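Transcriptional regulator (LacI family) (Clostridium acetobutylicum ATCC 824, PDB 3G85) probably acts as a DNA-binding transcription factor of the LacI family, recognising cis-regulatory DNA to control gene expression. Local coordinates at residues A[21-24]-A[25-28]; A[55-58]-A[59-62]; A[80-83]-A[84-88]. All coordinates share one frame; numbering follows the deposited sequence.

Interaction 1 of 3, residues A[21-24]-A[25-28]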
loop_
_atom_site.group_PDB
_atom_site.type_symbol
_atom_site.label_atom_id
_atom_site.label_comp_id
_atom_site.label_asym_id
_atom_site.label_seq_id
_atom_site.Cartn_x
_atom_site.Cartn_y
_atom_site.Cartn_z
ATOM N N ASP A 21 -3.799 -5.996 -11.222
ATOM C CA ASP A 21 -3.224 -6.762 -10.093
ATOM C C ASP A 21 -3.522 -6.133 -8.711
ATOM O O ASP A 21 -3.363 -6.794 -7.687
ATOM C CB ASP A 21 -1.730 -7.055 -10.276
ATOM C CG ASP A 21 -0.877 -5.799 -10.370
ATOM O OD1 ASP A 21 -1.412 -4.681 -10.533
ATOM O OD2 ASP A 21 0.365 -5.943 -10.272
ATOM N N ILE A 22 -3.955 -4.866 -8.701
ATOM C CA ILE A 22 -4.219 -4.172 -7.465
ATOM C C ILE A 22 -5.524 -4.704 -6.854
ATOM O O ILE A 22 -6.522 -4.897 -7.565
ATOM C CB ILE A 22 -4.338 -2.649 -7.647
ATOM C CG1 ILE A 22 -3.097 -2.073 -8.392
ATOM C CG2 ILE A 22 -4.534 -2.001 -6.265
ATOM C CD1 ILE A 22 -3.305 -0.654 -8.985
ATOM N N SER A 23 -5.505 -4.916 -5.543
ATOM C CA SER A 23 -6.717 -5.211 -4.799
ATOM C C SER A 23 -7.766 -4.135 -5.099
ATOM O O SER A 23 -7.530 -2.951 -4.846
ATOM C CB SER A 23 -6.401 -5.234 -3.306
ATOM O OG SER A 23 -7.595 -5.397 -2.567
ATOM N N VAL A 24 -8.917 -4.547 -5.643
ATOM C CA VAL A 24 -9.899 -3.566 -6.141
ATOM C C VAL A 24 -10.433 -2.671 -5.044
ATOM O O VAL A 24 -10.824 -1.534 -5.308
ATOM C CB VAL A 24 -11.118 -4.197 -6.900
ATOM C CG1 VAL A 24 -10.646 -4.978 -8.110
ATOM C CG2 VAL A 24 -11.959 -5.071 -5.971
ATOM N N ASN A 25 -10.453 -3.170 -3.809
ATOM C CA ASN A 25 -11.007 -2.373 -2.706
ATOM C C ASN A 25 -10.221 -1.114 -2.400
ATOM O O ASN A 25 -10.763 -0.141 -1.839
ATOM C CB ASN A 25 -11.127 -3.226 -1.446
ATOM C CG ASN A 25 -12.147 -4.288 -1.611
ATOM O OD1 ASN A 25 -11.842 -5.354 -2.119
ATOM N ND2 ASN A 25 -13.373 -3.992 -1.253
ATOM N N ILE A 26 -8.944 -1.123 -2.768
ATOM C CA ILE A 26 -8.103 0.026 -2.481
ATOM C C ILE A 26 -8.570 1.266 -3.273
ATOM O O ILE A 26 -8.318 2.419 -2.889
ATOM C CB ILE A 26 -6.601 -0.272 -2.729
ATOM C CG1 ILE A 26 -6.138 -1.420 -1.832
ATOM C CG2 ILE A 26 -5.763 0.972 -2.384
ATOM C CD1 ILE A 26 -4.726 -2.013 -2.180
ATOM N N ILE A 27 -9.302 1.021 -4.358
ATOM C CA ILE A 27 -9.654 2.098 -5.268
ATOM C C ILE A 27 -10.530 3.149 -4.559
ATOM O O ILE A 27 -10.450 4.323 -4.865
ATOM C CB ILE A 27 -10.244 1.539 -6.590
ATOM C CG1 ILE A 27 -9.939 2.476 -7.790
ATOM C CG2 ILE A 27 -11.692 1.190 -6.440
ATOM C CD1 ILE A 27 -10.898 3.609 -7.953
ATOM N N SER A 28 -11.264 2.736 -3.531
ATOM C CA SER A 28 -12.107 3.674 -2.811
ATOM C C SER A 28 -11.334 4.840 -2.168
ATOM O O SER A 28 -11.824 5.965 -2.120
ATOM C CB SER A 28 -12.950 2.933 -1.761
ATOM O OG SER A 28 -12.119 2.380 -0.759
#

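Interaction 2 of 3, residues A[55-58]-A[59-62]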
loop_
_atom_site.group_PDB
_atom_site.type_symbol
_atom_site.label_atom_id
_atom_site.label_comp_id
_atom_site.label_asym_id
_atom_site.label_seq_id
_atom_site.Cartn_x
_atom_site.Cartn_y
_atom_site.Cartn_z
ATOM N N ASP A 55 0.651 -5.319 -16.888
ATOM C CA ASP A 55 1.626 -5.339 -17.991
ATOM C C ASP A 55 1.148 -4.754 -19.318
ATOM O O ASP A 55 1.866 -4.842 -20.336
ATOM C CB ASP A 55 2.215 -6.751 -18.196
ATOM C CG ASP A 55 3.118 -7.187 -17.047
ATOM O OD1 ASP A 55 3.699 -6.327 -16.332
ATOM O OD2 ASP A 55 3.260 -8.402 -16.850
ATOM N N CYS A 56 -0.037 -4.138 -19.339
ATOM C CA CYS A 56 -0.543 -3.610 -20.586
ATOM C C CYS A 56 -0.585 -2.080 -20.649
ATOM O O CYS A 56 -1.218 -1.524 -21.533
ATOM C CB CYS A 56 -1.924 -4.184 -20.887
ATOM S SG CYS A 56 -1.911 -5.985 -21.076
ATOM N N LEU A 57 0.119 -1.403 -19.751
ATOM C CA LEU A 57 0.038 0.054 -19.719
ATOM C C LEU A 57 0.507 0.600 -21.059
ATOM O O LEU A 57 -0.120 1.496 -21.624
ATOM C CB LEU A 57 0.872 0.659 -18.588
ATOM C CG LEU A 57 0.800 2.201 -18.513
ATOM C CD1 LEU A 57 -0.610 2.685 -18.292
ATOM C CD2 LEU A 57 1.751 2.725 -17.416
ATOM N N HIS A 58 1.574 0.005 -21.580
ATOM C CA HIS A 58 2.156 0.430 -22.854
ATOM C C HIS A 58 1.188 0.492 -24.043
ATOM O O HIS A 58 1.409 1.271 -24.957
ATOM C CB HIS A 58 3.419 -0.399 -23.174
ATOM C CG HIS A 58 3.138 -1.805 -23.587
ATOM N ND1 HIS A 58 3.002 -2.837 -22.680
ATOM C CD2 HIS A 58 2.973 -2.352 -24.814
ATOM C CE1 HIS A 58 2.779 -3.964 -23.339
ATOM N NE2 HIS A 58 2.744 -3.696 -24.634
ATOM N N LEU A 59 0.092 -0.285 -24.004
ATOM C CA LEU A 59 -0.916 -0.319 -25.072
ATOM C C LEU A 59 -1.981 0.758 -24.955
ATOM O O LEU A 59 -2.839 0.878 -25.839
ATOM C CB LEU A 59 -1.627 -1.689 -25.075
ATOM C CG LEU A 59 -0.725 -2.929 -25.200
ATOM C CD1 LEU A 59 -1.537 -4.207 -25.035
ATOM C CD2 LEU A 59 -0.015 -2.915 -26.548
ATOM N N GLU A 60 -1.971 1.505 -23.844
ATOM C CA GLU A 60 -3.017 2.470 -23.559
ATOM C C GLU A 60 -2.865 3.713 -24.424
ATOM O O GLU A 60 -1.822 4.366 -24.402
ATOM C CB GLU A 60 -3.008 2.853 -22.087
ATOM C CG GLU A 60 -3.543 1.737 -21.164
ATOM C CD GLU A 60 -5.035 1.484 -21.376
ATOM O OE1 GLU A 60 -5.770 2.454 -21.659
ATOM O OE2 GLU A 60 -5.466 0.318 -21.291
ATOM N N LYS A 61 -3.927 4.044 -25.134
ATOM C CA LYS A 61 -3.917 5.183 -26.047
ATOM C C LYS A 61 -3.910 6.558 -25.367
ATOM O O LYS A 61 -3.370 7.510 -25.914
ATOM C CB LYS A 61 -5.023 5.038 -27.098
ATOM C CG LYS A 61 -4.543 4.131 -28.277
ATOM C CD LYS A 61 -5.561 4.063 -29.405
ATOM C CE LYS A 61 -5.019 3.285 -30.613
ATOM N NZ LYS A 61 -4.894 1.818 -30.290
ATOM N N GLY A 62 -4.463 6.637 -24.162
ATOM C CA GLY A 62 -4.464 7.875 -23.366
ATOM C C GLY A 62 -3.093 8.369 -22.905
ATOM O O GLY A 62 -2.995 9.458 -22.344
HETATM O O HOH W 1 -3.954 -1.751 -21.949
HETATM O O HOH W 2 0.480 3.779 -25.257
#

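Interaction 3 of 3, residues A[80-83]-A[84-88]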
loop_
_atom_site.group_PDB
_atom_site.type_symbol
_atom_site.label_atom_id
_atom_site.label_comp_id
_atom_site.label_asym_id
_atom_site.label_seq_id
_atom_site.Cartn_x
_atom_site.Cartn_y
_atom_site.Cartn_z
ATOM N N TYR A 80 7.656 -4.405 -16.177
ATOM C CA TYR A 80 7.521 -4.427 -17.616
ATOM C C TYR A 80 7.058 -3.061 -18.158
ATOM O O TYR A 80 7.675 -2.486 -19.068
ATOM C CB TYR A 80 6.575 -5.557 -18.033
ATOM C CG TYR A 80 6.546 -5.691 -19.527
ATOM C CD1 TYR A 80 7.562 -6.387 -20.197
ATOM C CD2 TYR A 80 5.543 -5.096 -20.276
ATOM C CE1 TYR A 80 7.568 -6.496 -21.566
ATOM C CE2 TYR A 80 5.542 -5.186 -21.670
ATOM C CZ TYR A 80 6.570 -5.889 -22.296
ATOM O OH TYR A 80 6.599 -5.982 -23.660
ATOM N N ASP A 81 5.993 -2.523 -17.565
ATOM C CA ASP A 81 5.442 -1.231 -17.990
ATOM C C ASP A 81 6.387 -0.062 -17.732
ATOM O O ASP A 81 6.468 0.884 -18.524
ATOM C CB ASP A 81 4.069 -1.015 -17.352
ATOM C CG ASP A 81 2.976 -1.773 -18.110
ATOM O OD1 ASP A 81 3.119 -1.891 -19.361
ATOM O OD2 ASP A 81 2.011 -2.247 -17.486
ATOM N N LEU A 82 7.127 -0.178 -16.641
ATOM C CA LEU A 82 8.081 0.844 -16.230
ATOM C C LEU A 82 9.250 0.925 -17.196
ATOM O O LEU A 82 9.689 2.016 -17.543
ATOM C CB LEU A 82 8.541 0.614 -14.777
ATOM C CG LEU A 82 9.480 1.685 -14.192
ATOM C CD1 LEU A 82 8.997 3.097 -14.414
ATOM C CD2 LEU A 82 9.714 1.446 -12.698
ATOM N N GLU A 83 9.734 -0.230 -17.647
ATOM C CA GLU A 83 10.773 -0.264 -18.684
ATOM C C GLU A 83 10.322 0.471 -19.954
ATOM O O GLU A 83 11.100 1.240 -20.525
ATOM C CB GLU A 83 11.223 -1.700 -18.993
ATOM C CG GLU A 83 11.937 -1.819 -20.341
ATOM C CD GLU A 83 12.938 -2.919 -20.397
ATOM O OE1 GLU A 83 13.059 -3.676 -19.415
ATOM O OE2 GLU A 83 13.615 -3.028 -21.447
ATOM N N TYR A 84 9.068 0.263 -20.368
ATOM C CA TYR A 84 8.498 0.994 -21.490
ATOM C C TYR A 84 8.460 2.506 -21.238
ATOM O O TYR A 84 8.816 3.306 -22.128
ATOM C CB TYR A 84 7.090 0.504 -21.846
ATOM C CG TYR A 84 6.420 1.420 -22.847
ATOM C CD1 TYR A 84 6.736 1.346 -24.200
ATOM C CD2 TYR A 84 5.488 2.385 -22.435
ATOM C CE1 TYR A 84 6.144 2.207 -25.134
ATOM C CE2 TYR A 84 4.892 3.248 -23.345
ATOM C CZ TYR A 84 5.228 3.157 -24.702
ATOM O OH TYR A 84 4.652 4.013 -25.629
ATOM N N LEU A 85 8.004 2.903 -20.051
ATOM C CA LEU A 85 7.996 4.326 -19.701
ATOM C C LEU A 85 9.411 4.916 -19.637
ATOM O O LEU A 85 9.631 6.051 -20.060
ATOM C CB LEU A 85 7.299 4.581 -18.368
ATOM C CG LEU A 85 5.787 4.691 -18.221
ATOM C CD1 LEU A 85 5.530 5.602 -17.037
ATOM C CD2 LEU A 85 5.089 5.219 -19.432
ATOM N N ASN A 86 10.348 4.145 -19.090
ATOM C CA ASN A 86 11.732 4.589 -18.960
ATOM C C ASN A 86 12.395 4.957 -20.275
ATOM O O ASN A 86 13.250 5.846 -20.297
ATOM C CB ASN A 86 12.575 3.547 -18.235
ATOM C CG ASN A 86 12.408 3.617 -16.739
ATOM O OD1 ASN A 86 11.855 4.590 -16.224
ATOM N ND2 ASN A 86 12.874 2.582 -16.031
ATOM N N LYS A 87 12.001 4.281 -21.354
ATOM C CA LYS A 87 12.606 4.489 -22.678
ATOM C C LYS A 87 11.762 5.393 -23.578
ATOM O O LYS A 87 12.259 5.942 -24.564
ATOM C CB LYS A 87 12.897 3.143 -23.368
ATOM C CG LYS A 87 13.621 2.084 -22.489
ATOM C CD LYS A 87 14.861 2.637 -21.758
ATOM C CE LYS A 87 15.628 1.529 -20.992
ATOM N NZ LYS A 87 14.920 1.009 -19.760
ATOM N N ALA A 88 10.493 5.570 -23.219
ATOM C CA ALA A 88 9.558 6.397 -23.992
ATOM C C ALA A 88 9.799 7.887 -23.786
ATOM O O ALA A 88 10.248 8.324 -22.718
ATOM C CB ALA A 88 8.101 6.053 -23.620
#

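Interaction 1 of 3, residues A[21-24]-A[25-28]
Ser23 O and Val24 O each accept a backbone N-H from three residues on, Ile26 N at 3.1 Å from Ser23 O and Ile27 N at 3.1 Å from Val24 O, making two overlapping turns that coil the chain toward helix 27-40. Both donors approach well above the planes of the carbonyl groups they meet, and the N-H of Ile26 points at its acceptor with an angle of 155°.

The side chain of Ile26 does most of the bridging. Its CG1 stands anti to its own carbonyl carbon (chi1 -60°), and the extended second torsion carries CD1 back over the first turn. There CD1 lies 3.8 Å from Ser23 CB and 4.1 Å from Ile22 CG2. The two isoleucines meet roughly at right angles, methyl against methyl, while CB of Ile26 hangs 3.5 Å from Ser23 O. Hydrocarbon thus lines the carbonyl oxygen that the backbone of the same residue binds. Ile27 repeats this more tightly: its CG2, set between the backbone N and the carbonyl carbon, comes within 3.1 Å of Val24 O. At the exposed turn, CG2 of Val24 sits 3.9 Å from Asn25 OD1.

Just upstream, Asp21 OD1 is hydrogen-bonded to Ser19 OG and Asn76 ND2, which ties down the start of the loop. Ile26 also touches Trp18 and, together with Asn25, Asn226 in a more distant loop. A glycerol molecule, probably from the crystallisation liquor, is bound about 5 Å from the side chain of Ile22. This is the loop joining the first strand to the first helix of a parallel alpha/beta lobe, consistent with a place beside the cleft between two lobes where relatives of the periplasmic-binding-protein type hold their ligands.

Interaction 2 of 3, residues A[55-58]-A[59-62]
Leu59 lies alongside His58 and puts its CG over one face of the imidazole, 3.9 Å from the ring centroid, in a CH-pi contact displaced toward the rim. CD2 of Leu59 is nearer still to the ring atoms, 3.4 Å from His58 NE2. The ring gets there because His58 CG stands between its own N and carbonyl carbon (chi1 73°), turning the imidazole along the same direction as the leucine. CD1, the other methyl of Leu59, touches Cys56 CB at 4.2 Å.

Two i to i+3 backbone bonds hold this turn: Leu59 N to Cys56 O at 3.1 Å, and Glu60 N to Leu57 O at 2.9 Å. Glu60 bends at its second torsion, and a water donates to its OE2 and, at 2.8 Å, to Cys56 O; a second water donates to His58 O and Glu60 O.

Further out, Asp81 of helix 79-87 accepts the N-H of Leu57 on OD2 and, weakly, that of His58 on OD1, while the ring of Tyr80 meets the imidazole with the two planes at about 65°. Cys56 O is therefore gripped by one N-H and one water, and that water links it to the Glu60 carboxylate, two acceptors that could not bond each other.

Interaction 3 of 3, residues A[80-83]-A[84-88]
Leu82 and Asn86 touch one turn apart on helix 79-87, the helical arm of a beta-alpha-beta crossover that links the parallel strands 71-74 and 94-97. The Asn86 side chain can be followed outward along Leu82. Its CB starts 3.3 Å from Leu82 O, the same oxygen that accepts a bond from Asn86 N, 2.7 Å away. CG, anti to its own carbonyl carbon (chi1 -81°), stays equally close to that oxygen. At the tip the amide splits over the leucine: OD1 lies 3.7 Å from Leu82 CD1, and ND2 is 4.0 Å from Leu82 CG. The polar end therefore leans on a methyl and a methine, and its chain rises past the carbonyl.

Elsewhere along the helix the i to i+4 bonds vary in quality. Leu85 N binds Asp81 O at 3.0 Å, whereas Tyr84 N makes only a weak bond to Tyr80 O and Lys87 N reaches Glu83 O with a bent N-H angle of 136°. Asp81 O also lies at the edge of the Tyr84 ring, near its plane. Leu85 points into the fold, where it packs on Ile94 and Leu96 of the next strand, and Leu82 also meets Leu96. At the carboxyl end, Lys103 NZ is hydrogen-bonded to the carbonyls of Leu85, Asn86 and Ala88, gathering a lysine's charge where the helix dipole would probably favour it.

Near the end of the helix Glu83 and Lys87 cross obliquely at the surface. Lys87 bends at its second and fourth torsions and so folds back over the turn, its CG coming to 3.3 Å from Glu83 O. Its NZ ends 4.6 Å from Glu83 OE2, opposite charges in the same neighbourhood but too far apart for a salt bridge.

From the N terminus the three contacts follow in series, none nested and none crossing, and each closes only a turn of local chain. Interaction 1 shapes the passage from strand 13-19 into helix 27-40. Interaction 2 comes after strand 46-52, in the connection to strand 71-74, and interaction 3 lies along the helix leading from that strand to 94-97. Residues 55-62 and 80-88 touch, with centres 11 Å apart, so the connection after one strand is fastened to the helix after another. Interaction 1 stands apart, its nearest atoms about 7 Å from interaction 2, though all three belong to the lobe built on the same parallel sheet.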